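Local coordinates for protein methylxanthine N1-demethylase NdmA (Pseudomonas putida, PDB 6ICN) that catalyses the N1-demethylation of caffeine to theobromine and formaldehyde, as a Rieske non-heme iron oxygenase that uses electrons from NADH, at residues P212-V223 and L357-Y368. Residues are numbered along the deposited sequence; the frame is centred on the assembly and turned at random.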
ATOM      1  N   PRO A 212      40.994 -20.800 -24.848  1.00 27.18           N
ATOM      2  CA  PRO A 212      40.593 -22.139 -25.291  1.00 26.94           C
ATOM      3  C   PRO A 212      39.556 -22.731 -24.346  1.00 25.71           C
ATOM      4  O   PRO A 212      39.560 -22.461 -23.144  1.00 27.73           O
ATOM      5  CB  PRO A 212      41.902 -22.937 -25.259  1.00 32.39           C
ATOM      6  CG  PRO A 212      42.798 -22.181 -24.359  1.00 34.23           C
ATOM      7  CD  PRO A 212      42.401 -20.744 -24.417  1.00 33.77           C
ATOM      8  N   MET A 213      38.649 -23.519 -24.916  1.00 22.42           N
ATOM      9  CA  MET A 213      37.549 -24.131 -24.176  1.00 27.27           C
ATOM     10  C   MET A 213      37.506 -25.620 -24.475  1.00 25.60           C
ATOM     11  O   MET A 213      37.497 -26.019 -25.643  1.00 28.02           O
ATOM     12  CB  MET A 213      36.196 -23.504 -24.541  1.00 26.96           C
ATOM     13  CG  MET A 213      36.114 -22.026 -24.264  1.00 25.46           C
ATOM     14  SD  MET A 213      34.584 -21.311 -24.904  1.00 23.84           S
ATOM     15  CE  MET A 213      33.389 -22.004 -23.730  1.00 23.19           C
ATOM     16  N   ASP A 214      37.459 -26.431 -23.422  1.00 24.14           N
ATOM     17  CA  ASP A 214      37.388 -27.879 -23.538  1.00 24.20           C
ATOM     18  C   ASP A 214      36.027 -28.382 -23.093  1.00 27.03           C
ATOM     19  O   ASP A 214      35.467 -27.886 -22.104  1.00 24.65           O
ATOM     20  CB  ASP A 214      38.454 -28.557 -22.671  1.00 26.01           C
ATOM     21  CG  ASP A 214      39.847 -28.100 -23.005  1.00 33.07           C
ATOM     22  OD1 ASP A 214      40.112 -27.806 -24.189  1.00 32.10           O
ATOM     23  OD2 ASP A 214      40.675 -28.036 -22.073  1.00 37.30           O
ATOM     24  N   ARG A 215      35.516 -29.385 -23.804  1.00 22.41           N
ATOM     25  CA  ARG A 215      34.391 -30.185 -23.339  1.00 23.40           C
ATOM     26  C   ARG A 215      34.933 -31.477 -22.747  1.00 30.13           C
ATOM     27  O   ARG A 215      35.716 -32.181 -23.394  1.00 27.64           O
ATOM     28  CB  ARG A 215      33.407 -30.518 -24.454  1.00 23.37           C
ATOM     29  CG  ARG A 215      32.929 -29.366 -25.325  1.00 22.72           C
ATOM     30  CD  ARG A 215      31.942 -29.937 -26.284  1.00 22.84           C
ATOM     31  NE  ARG A 215      31.393 -28.974 -27.237  1.00 20.78           N
ATOM     32  CZ  ARG A 215      30.509 -29.297 -28.166  1.00 21.01           C
ATOM     33  NH1 ARG A 215      30.054 -28.380 -29.015  1.00 21.57           N
ATOM     34  NH2 ARG A 215      30.091 -30.556 -28.268  1.00 25.23           N
ATOM     35  N   PHE A 216      34.519 -31.787 -21.526  1.00 24.12           N
ATOM     36  CA  PHE A 216      34.965 -33.019 -20.886  1.00 25.82           C
ATOM     37  C   PHE A 216      33.911 -33.438 -19.873  1.00 28.87           C
ATOM     38  O   PHE A 216      33.534 -32.638 -19.007  1.00 26.65           O
ATOM     39  CB  PHE A 216      36.329 -32.824 -20.215  1.00 28.83           C
ATOM     40  CG  PHE A 216      36.922 -34.096 -19.677  1.00 33.34           C
ATOM     41  CD1 PHE A 216      37.504 -35.014 -20.531  1.00 37.79           C
ATOM     42  CD2 PHE A 216      36.884 -34.372 -18.321  1.00 37.08           C
ATOM     43  CE1 PHE A 216      38.049 -36.188 -20.042  1.00 41.27           C
ATOM     44  CE2 PHE A 216      37.430 -35.546 -17.828  1.00 41.36           C
ATOM     45  CZ  PHE A 216      38.005 -36.453 -18.690  1.00 41.65           C
ATOM     46  N   ASN A 217      33.420 -34.669 -20.007  1.00 25.67           N
ATOM     47  CA  ASN A 217      32.463 -35.243 -19.055  1.00 29.41           C
ATOM     48  C   ASN A 217      31.218 -34.370 -18.905  1.00 25.63           C
ATOM     49  O   ASN A 217      30.674 -34.220 -17.808  1.00 29.37           O
ATOM     50  CB  ASN A 217      33.113 -35.476 -17.689  1.00 29.34           C
ATOM     51  CG  ASN A 217      34.093 -36.635 -17.693  1.00 39.71           C
ATOM     52  OD1 ASN A 217      34.111 -37.457 -18.619  1.00 45.28           O
ATOM     53  ND2 ASN A 217      34.904 -36.716 -16.648  1.00 41.87           N
ATOM     54  N   GLY A 218      30.757 -33.795 -20.014  1.00 25.17           N
ATOM     55  CA  GLY A 218      29.566 -32.962 -19.970  1.00 25.10           C
ATOM     56  C   GLY A 218      29.769 -31.600 -19.342  1.00 23.57           C
ATOM     57  O   GLY A 218      28.784 -30.955 -18.949  1.00 22.32           O
ATOM     58  N   GLN A 219      31.015 -31.144 -19.243  1.00 22.51           N
ATOM     59  CA  GLN A 219      31.364 -29.853 -18.671  1.00 22.39           C
ATOM     60  C   GLN A 219      32.138 -29.028 -19.686  1.00 25.03           C
ATOM     61  O   GLN A 219      32.940 -29.566 -20.455  1.00 24.71           O
ATOM     62  CB  GLN A 219      32.216 -30.010 -17.409  1.00 23.45           C
ATOM     63  CG  GLN A 219      31.660 -31.028 -16.416  1.00 24.90           C
ATOM     64  CD  GLN A 219      32.695 -31.453 -15.394  1.00 24.61           C
ATOM     65  OE1 GLN A 219      33.893 -31.256 -15.591  1.00 27.19           O
ATOM     66  NE2 GLN A 219      32.237 -32.040 -14.297  1.00 32.04           N
ATOM     67  N   PHE A 220      31.908 -27.715 -19.683  1.00 20.25           N
ATOM     68  CA  PHE A 220      32.818 -26.787 -20.333  1.00 22.35           C
ATOM     69  C   PHE A 220      33.892 -26.387 -19.331  1.00 26.44           C
ATOM     70  O   PHE A 220      33.576 -25.978 -18.206  1.00 25.95           O
ATOM     71  CB  PHE A 220      32.069 -25.548 -20.835  1.00 21.86           C
ATOM     72  CG  PHE A 220      31.972 -25.450 -22.337  1.00 21.99           C
ATOM     73  CD1 PHE A 220      33.005 -25.900 -23.148  1.00 25.42           C
ATOM     74  CD2 PHE A 220      30.858 -24.873 -22.940  1.00 25.36           C
ATOM     75  CE1 PHE A 220      32.922 -25.796 -24.537  1.00 28.19           C
ATOM     76  CE2 PHE A 220      30.768 -24.772 -24.338  1.00 24.42           C
ATOM     77  CZ  PHE A 220      31.800 -25.237 -25.126  1.00 26.28           C
ATOM     78  N   ARG A 221      35.161 -26.498 -19.732  1.00 23.66           N
ATOM     79  CA  ARG A 221      36.279 -26.107 -18.885  1.00 23.30           C
ATOM     80  C   ARG A 221      37.114 -25.052 -19.595  1.00 27.40           C
ATOM     81  O   ARG A 221      37.469 -25.222 -20.770  1.00 28.10           O
ATOM     82  CB  ARG A 221      37.152 -27.315 -18.521  1.00 26.72           C
ATOM     83  CG  ARG A 221      36.390 -28.418 -17.809  1.00 29.22           C
ATOM     84  CD  ARG A 221      37.320 -29.400 -17.161  1.00 34.09           C
ATOM     85  NE  ARG A 221      36.572 -30.486 -16.544  1.00 33.84           N
ATOM     86  CZ  ARG A 221      37.133 -31.473 -15.858  1.00 39.94           C
ATOM     87  NH1 ARG A 221      38.450 -31.501 -15.703  1.00 42.73           N
ATOM     88  NH2 ARG A 221      36.379 -32.424 -15.322  1.00 37.57           N
ATOM     89  N   PHE A 222      37.416 -23.962 -18.889  1.00 26.55           N
ATOM     90  CA  PHE A 222      38.257 -22.901 -19.439  1.00 26.81           C
ATOM     91  C   PHE A 222      38.791 -22.035 -18.301  1.00 29.48           C
ATOM     92  O   PHE A 222      38.215 -21.991 -17.208  1.00 26.12           O
ATOM     93  CB  PHE A 222      37.510 -22.057 -20.494  1.00 24.65           C
ATOM     94  CG  PHE A 222      36.139 -21.554 -20.061  1.00 22.56           C
ATOM     95  CD1 PHE A 222      34.999 -22.328 -20.257  1.00 23.55           C
ATOM     96  CD2 PHE A 222      36.000 -20.291 -19.516  1.00 23.53           C
ATOM     97  CE1 PHE A 222      33.735 -21.850 -19.874  1.00 24.16           C
ATOM     98  CE2 PHE A 222      34.746 -19.797 -19.127  1.00 21.55           C
ATOM     99  CZ  PHE A 222      33.616 -20.581 -19.301  1.00 20.14           C
ATOM    100  N   VAL A 223      39.915 -21.355 -18.571  1.00 28.72           N
ATOM    101  CA  VAL A 223      40.655 -20.578 -17.577  1.00 28.95           C
ATOM    102  C   VAL A 223      40.881 -19.155 -18.087  1.00 35.65           C
ATOM    103  O   VAL A 223      41.164 -18.947 -19.273  1.00 39.51           O
ATOM    104  CB  VAL A 223      41.997 -21.261 -17.231  1.00 33.07           C
ATOM    105  CG1 VAL A 223      42.788 -20.444 -16.214  1.00 36.84           C
ATOM    106  CG2 VAL A 223      41.757 -22.670 -16.711  1.00 34.90           C
ATOM    107  N   LEU A 357      26.607 -35.090 -25.231  1.00 23.28           N
ATOM    108  CA  LEU A 357      26.898 -34.561 -23.904  1.00 21.09           C
ATOM    109  C   LEU A 357      28.289 -34.940 -23.425  1.00 23.84           C
ATOM    110  O   LEU A 357      29.022 -34.094 -22.912  1.00 21.38           O
ATOM    111  CB  LEU A 357      25.862 -35.064 -22.895  1.00 19.51           C
ATOM    112  CG  LEU A 357      26.043 -34.526 -21.475  1.00 22.05           C
ATOM    113  CD1 LEU A 357      25.904 -32.987 -21.470  1.00 22.42           C
ATOM    114  CD2 LEU A 357      25.024 -35.161 -20.551  1.00 23.56           C
ATOM    115  N   LEU A 358      28.663 -36.225 -23.553  1.00 22.61           N
ATOM    116  CA  LEU A 358      29.820 -36.743 -22.837  1.00 22.26           C
ATOM    117  C   LEU A 358      31.067 -36.955 -23.697  1.00 25.02           C
ATOM    118  O   LEU A 358      32.140 -37.206 -23.136  1.00 26.99           O
ATOM    119  CB  LEU A 358      29.453 -38.064 -22.141  1.00 24.44           C
ATOM    120  CG  LEU A 358      28.398 -37.950 -21.039  1.00 27.30           C
ATOM    121  CD1 LEU A 358      28.045 -39.337 -20.470  1.00 30.78           C
ATOM    122  CD2 LEU A 358      28.878 -37.006 -19.931  1.00 24.53           C
ATOM    123  N   ASP A 359      30.983 -36.827 -25.011  1.00 26.01           N
ATOM    124  CA  ASP A 359      32.195 -36.972 -25.826  1.00 25.44           C
ATOM    125  C   ASP A 359      33.147 -35.811 -25.553  1.00 30.08           C
ATOM    126  O   ASP A 359      32.707 -34.650 -25.469  1.00 27.76           O
ATOM    127  CB  ASP A 359      31.876 -37.042 -27.315  1.00 26.85           C
ATOM    128  CG  ASP A 359      31.305 -38.388 -27.740  1.00 31.20           C
ATOM    129  OD1 ASP A 359      31.373 -39.354 -26.954  1.00 32.13           O
ATOM    130  OD2 ASP A 359      30.780 -38.471 -28.864  1.00 32.25           O
ATOM    131  N   PRO A 360      34.435 -36.074 -25.368  1.00 28.63           N
ATOM    132  CA  PRO A 360      35.387 -34.986 -25.135  1.00 27.87           C
ATOM    133  C   PRO A 360      35.700 -34.224 -26.414  1.00 31.09           C
ATOM    134  O   PRO A 360      35.723 -34.782 -27.513  1.00 29.41           O
ATOM    135  CB  PRO A 360      36.627 -35.713 -24.604  1.00 32.68           C
ATOM    136  CG  PRO A 360      36.530 -37.066 -25.226  1.00 31.60           C
ATOM    137  CD  PRO A 360      35.073 -37.399 -25.273  1.00 32.92           C
ATOM    138  N   VAL A 361      35.913 -32.918 -26.255  1.00 27.64           N
ATOM    139  CA  VAL A 361      36.403 -32.050 -27.322  1.00 28.29           C
ATOM    140  C   VAL A 361      37.424 -31.113 -26.700  1.00 32.19           C
ATOM    141  O   VAL A 361      37.067 -30.161 -25.997  1.00 30.24           O
ATOM    142  CB  VAL A 361      35.281 -31.250 -28.008  1.00 25.97           C
ATOM    143  CG1 VAL A 361      35.880 -30.363 -29.103  1.00 28.28           C
ATOM    144  CG2 VAL A 361      34.195 -32.160 -28.560  1.00 27.20           C
ATOM    145  N   ILE A 362      38.703 -31.379 -26.937  1.00 28.75           N
ATOM    146  CA  ILE A 362      39.778 -30.674 -26.256  1.00 28.72           C
ATOM    147  C   ILE A 362      40.414 -29.709 -27.240  1.00 36.38           C
ATOM    148  O   ILE A 362      40.761 -30.096 -28.363  1.00 34.83           O
ATOM    149  CB  ILE A 362      40.823 -31.653 -25.691  1.00 30.15           C
ATOM    150  CG1 ILE A 362      40.144 -32.739 -24.850  1.00 34.38           C
ATOM    151  CG2 ILE A 362      41.877 -30.905 -24.903  1.00 34.27           C
ATOM    152  CD1 ILE A 362      39.301 -32.210 -23.708  1.00 36.70           C
ATOM    153  N   GLU A 363      40.563 -28.453 -26.831  1.00 34.55           N
ATOM    154  CA  GLU A 363      41.366 -27.534 -27.617  1.00 37.92           C
ATOM    155  C   GLU A 363      42.482 -26.864 -26.825  1.00 38.13           C
ATOM    156  O   GLU A 363      43.354 -26.239 -27.439  1.00 40.02           O
ATOM    157  CB  GLU A 363      40.475 -26.477 -28.299  1.00 40.38           C
ATOM    158  CG  GLU A 363      39.986 -25.384 -27.421  1.00 37.14           C
ATOM    159  CD  GLU A 363      38.940 -24.483 -28.102  1.00 37.13           C
ATOM    160  OE1 GLU A 363      38.906 -23.298 -27.769  1.00 30.48           O
ATOM    161  OE2 GLU A 363      38.151 -24.951 -28.950  1.00 44.30           O
ATOM    162  N   SER A 364      42.519 -27.011 -25.500  1.00 34.50           N
ATOM    163  CA  SER A 364      43.635 -26.522 -24.713  1.00 36.53           C
ATOM    164  C   SER A 364      44.741 -27.577 -24.690  1.00 43.57           C
ATOM    165  O   SER A 364      44.606 -28.667 -25.251  1.00 41.06           O
ATOM    166  CB  SER A 364      43.189 -26.173 -23.295  1.00 41.24           C
ATOM    167  OG  SER A 364      43.198 -27.333 -22.479  1.00 39.93           O
ATOM    168  N   ASP A 365      45.850 -27.257 -24.026  1.00 48.95           N
ATOM    169  CA  ASP A 365      46.974 -28.176 -23.908  1.00 52.73           C
ATOM    170  C   ASP A 365      46.975 -28.934 -22.581  1.00 56.16           C
ATOM    171  O   ASP A 365      48.024 -29.438 -22.165  1.00 55.43           O
ATOM    172  CB  ASP A 365      48.293 -27.422 -24.086  1.00 53.39           C
ATOM    173  CG  ASP A 365      48.574 -26.452 -22.948  1.00 57.89           C
ATOM    174  OD1 ASP A 365      47.637 -26.121 -22.187  1.00 60.18           O
ATOM    175  OD2 ASP A 365      49.739 -26.019 -22.816  1.00 61.89           O
ATOM    176  N   ARG A 366      45.831 -29.018 -21.909  1.00 55.21           N
ATOM    177  CA  ARG A 366      45.797 -29.595 -20.574  1.00 55.24           C
ATOM    178  C   ARG A 366      45.538 -31.095 -20.630  1.00 58.68           C
ATOM    179  O   ARG A 366      45.034 -31.629 -21.622  1.00 57.92           O
ATOM    180  CB  ARG A 366      44.752 -28.896 -19.704  1.00 52.43           C
ATOM    181  CG  ARG A 366      44.921 -27.387 -19.673  1.00 53.10           C
ATOM    182  CD  ARG A 366      43.762 -26.721 -18.947  1.00 53.90           C
ATOM    183  NE  ARG A 366      42.484 -27.099 -19.537  1.00 54.72           N
ATOM    184  CZ  ARG A 366      41.535 -26.234 -19.898  1.00 49.44           C
ATOM    185  NH1 ARG A 366      41.722 -24.932 -19.725  1.00 48.12           N
ATOM    186  NH2 ARG A 366      40.386 -26.668 -20.419  1.00 46.43           N
ATOM    187  N   SER A 367      45.839 -31.754 -19.507  1.00 62.11           N
ATOM    188  CA  SER A 367      46.215 -33.165 -19.522  1.00 62.47           C
ATOM    189  C   SER A 367      45.102 -34.054 -20.066  1.00 64.35           C
ATOM    190  O   SER A 367      45.300 -34.768 -21.057  1.00 69.19           O
ATOM    191  CB  SER A 367      46.627 -33.606 -18.117  1.00 64.95           C
ATOM    192  OG  SER A 367      47.189 -34.910 -18.139  1.00 68.97           O
ATOM    193  N   TYR A 368      43.933 -34.042 -19.421  1.00 61.19           N
ATOM    194  CA  TYR A 368      42.838 -34.967 -19.761  1.00 61.21           C
ATOM    195  C   TYR A 368      42.570 -35.069 -21.269  1.00 59.32           C
ATOM    196  O   TYR A 368      41.858 -35.964 -21.732  1.00 60.05           O
ATOM    197  CB  TYR A 368      41.542 -34.558 -19.037  1.00 57.70           C
ATOM    198  CG  TYR A 368      41.180 -33.086 -19.160  1.00 54.53           C
ATOM    199  CD1 TYR A 368      41.035 -32.480 -20.408  1.00 52.79           C
ATOM    200  CD2 TYR A 368      40.974 -32.304 -18.026  1.00 52.92           C
ATOM    201  CE1 TYR A 368      40.710 -31.142 -20.524  1.00 48.41           C
ATOM    202  CE2 TYR A 368      40.644 -30.960 -18.131  1.00 49.33           C
ATOM    203  CZ  TYR A 368      40.510 -30.389 -19.382  1.00 47.63           C
ATOM    204  OH  TYR A 368      40.189 -29.058 -19.497  1.00 44.28           O
TER
HETATM  205  O   HOH W   1      36.197 -27.801 -27.046  1.00 32.58           O
HETATM  206  O   HOH W   2      30.647 -33.290 -26.859  1.00 23.67           O
HETATM  207  O   HOH W   3      34.606 -36.321 -22.009  1.00 31.39           O
HETATM  208  O   HOH W   4      31.813 -33.597 -22.777  1.00 24.71           O
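Arg215 and Val361 pair their backbones in a single antiparallel bridge, by which the C-terminal tail, leaving helix 350-358, adds to the seven-stranded sheet at the β-hairpin of strands 214-216, the outermost, and 219-225. Arg215 N donates to Val361 O (2.8 Å), and Val361 N returns a bond to Arg215 O. Their side chains run alongside each other; the extended aliphatic part of Arg215 lies on Val361 while its guanidinium reaches Glu341. Beyond the bridge the tail turns round Asp214, whose short side chain holds a two-oxygen acceptor close to the strand, where several donors gather. Its OD1 accepts bonds from Glu363 N, nearly along the C-O axis, and from Ser364 N (2.9 Å) through the syn lone pair; together they help to hold the carboxylate in place. Glu363 answers from its own side chain, OE1 accepting from Met213 N above the carboxylate plane and also pairing with Lys330. Tyr368 folds back with CG between its backbone N and carbonyl carbon (chi1 49°), laying its ring in an offset stack on Phe216, planes 15° apart. The Arg221 guanidinium stands almost perpendicular to the tyrosine ring. At the type I' turn Gly218, with positive phi and no side chain, leaves room for Leu358 CD2, 3.7 Å from Gly218 N, while a water joins that nitrogen to Leu357 O.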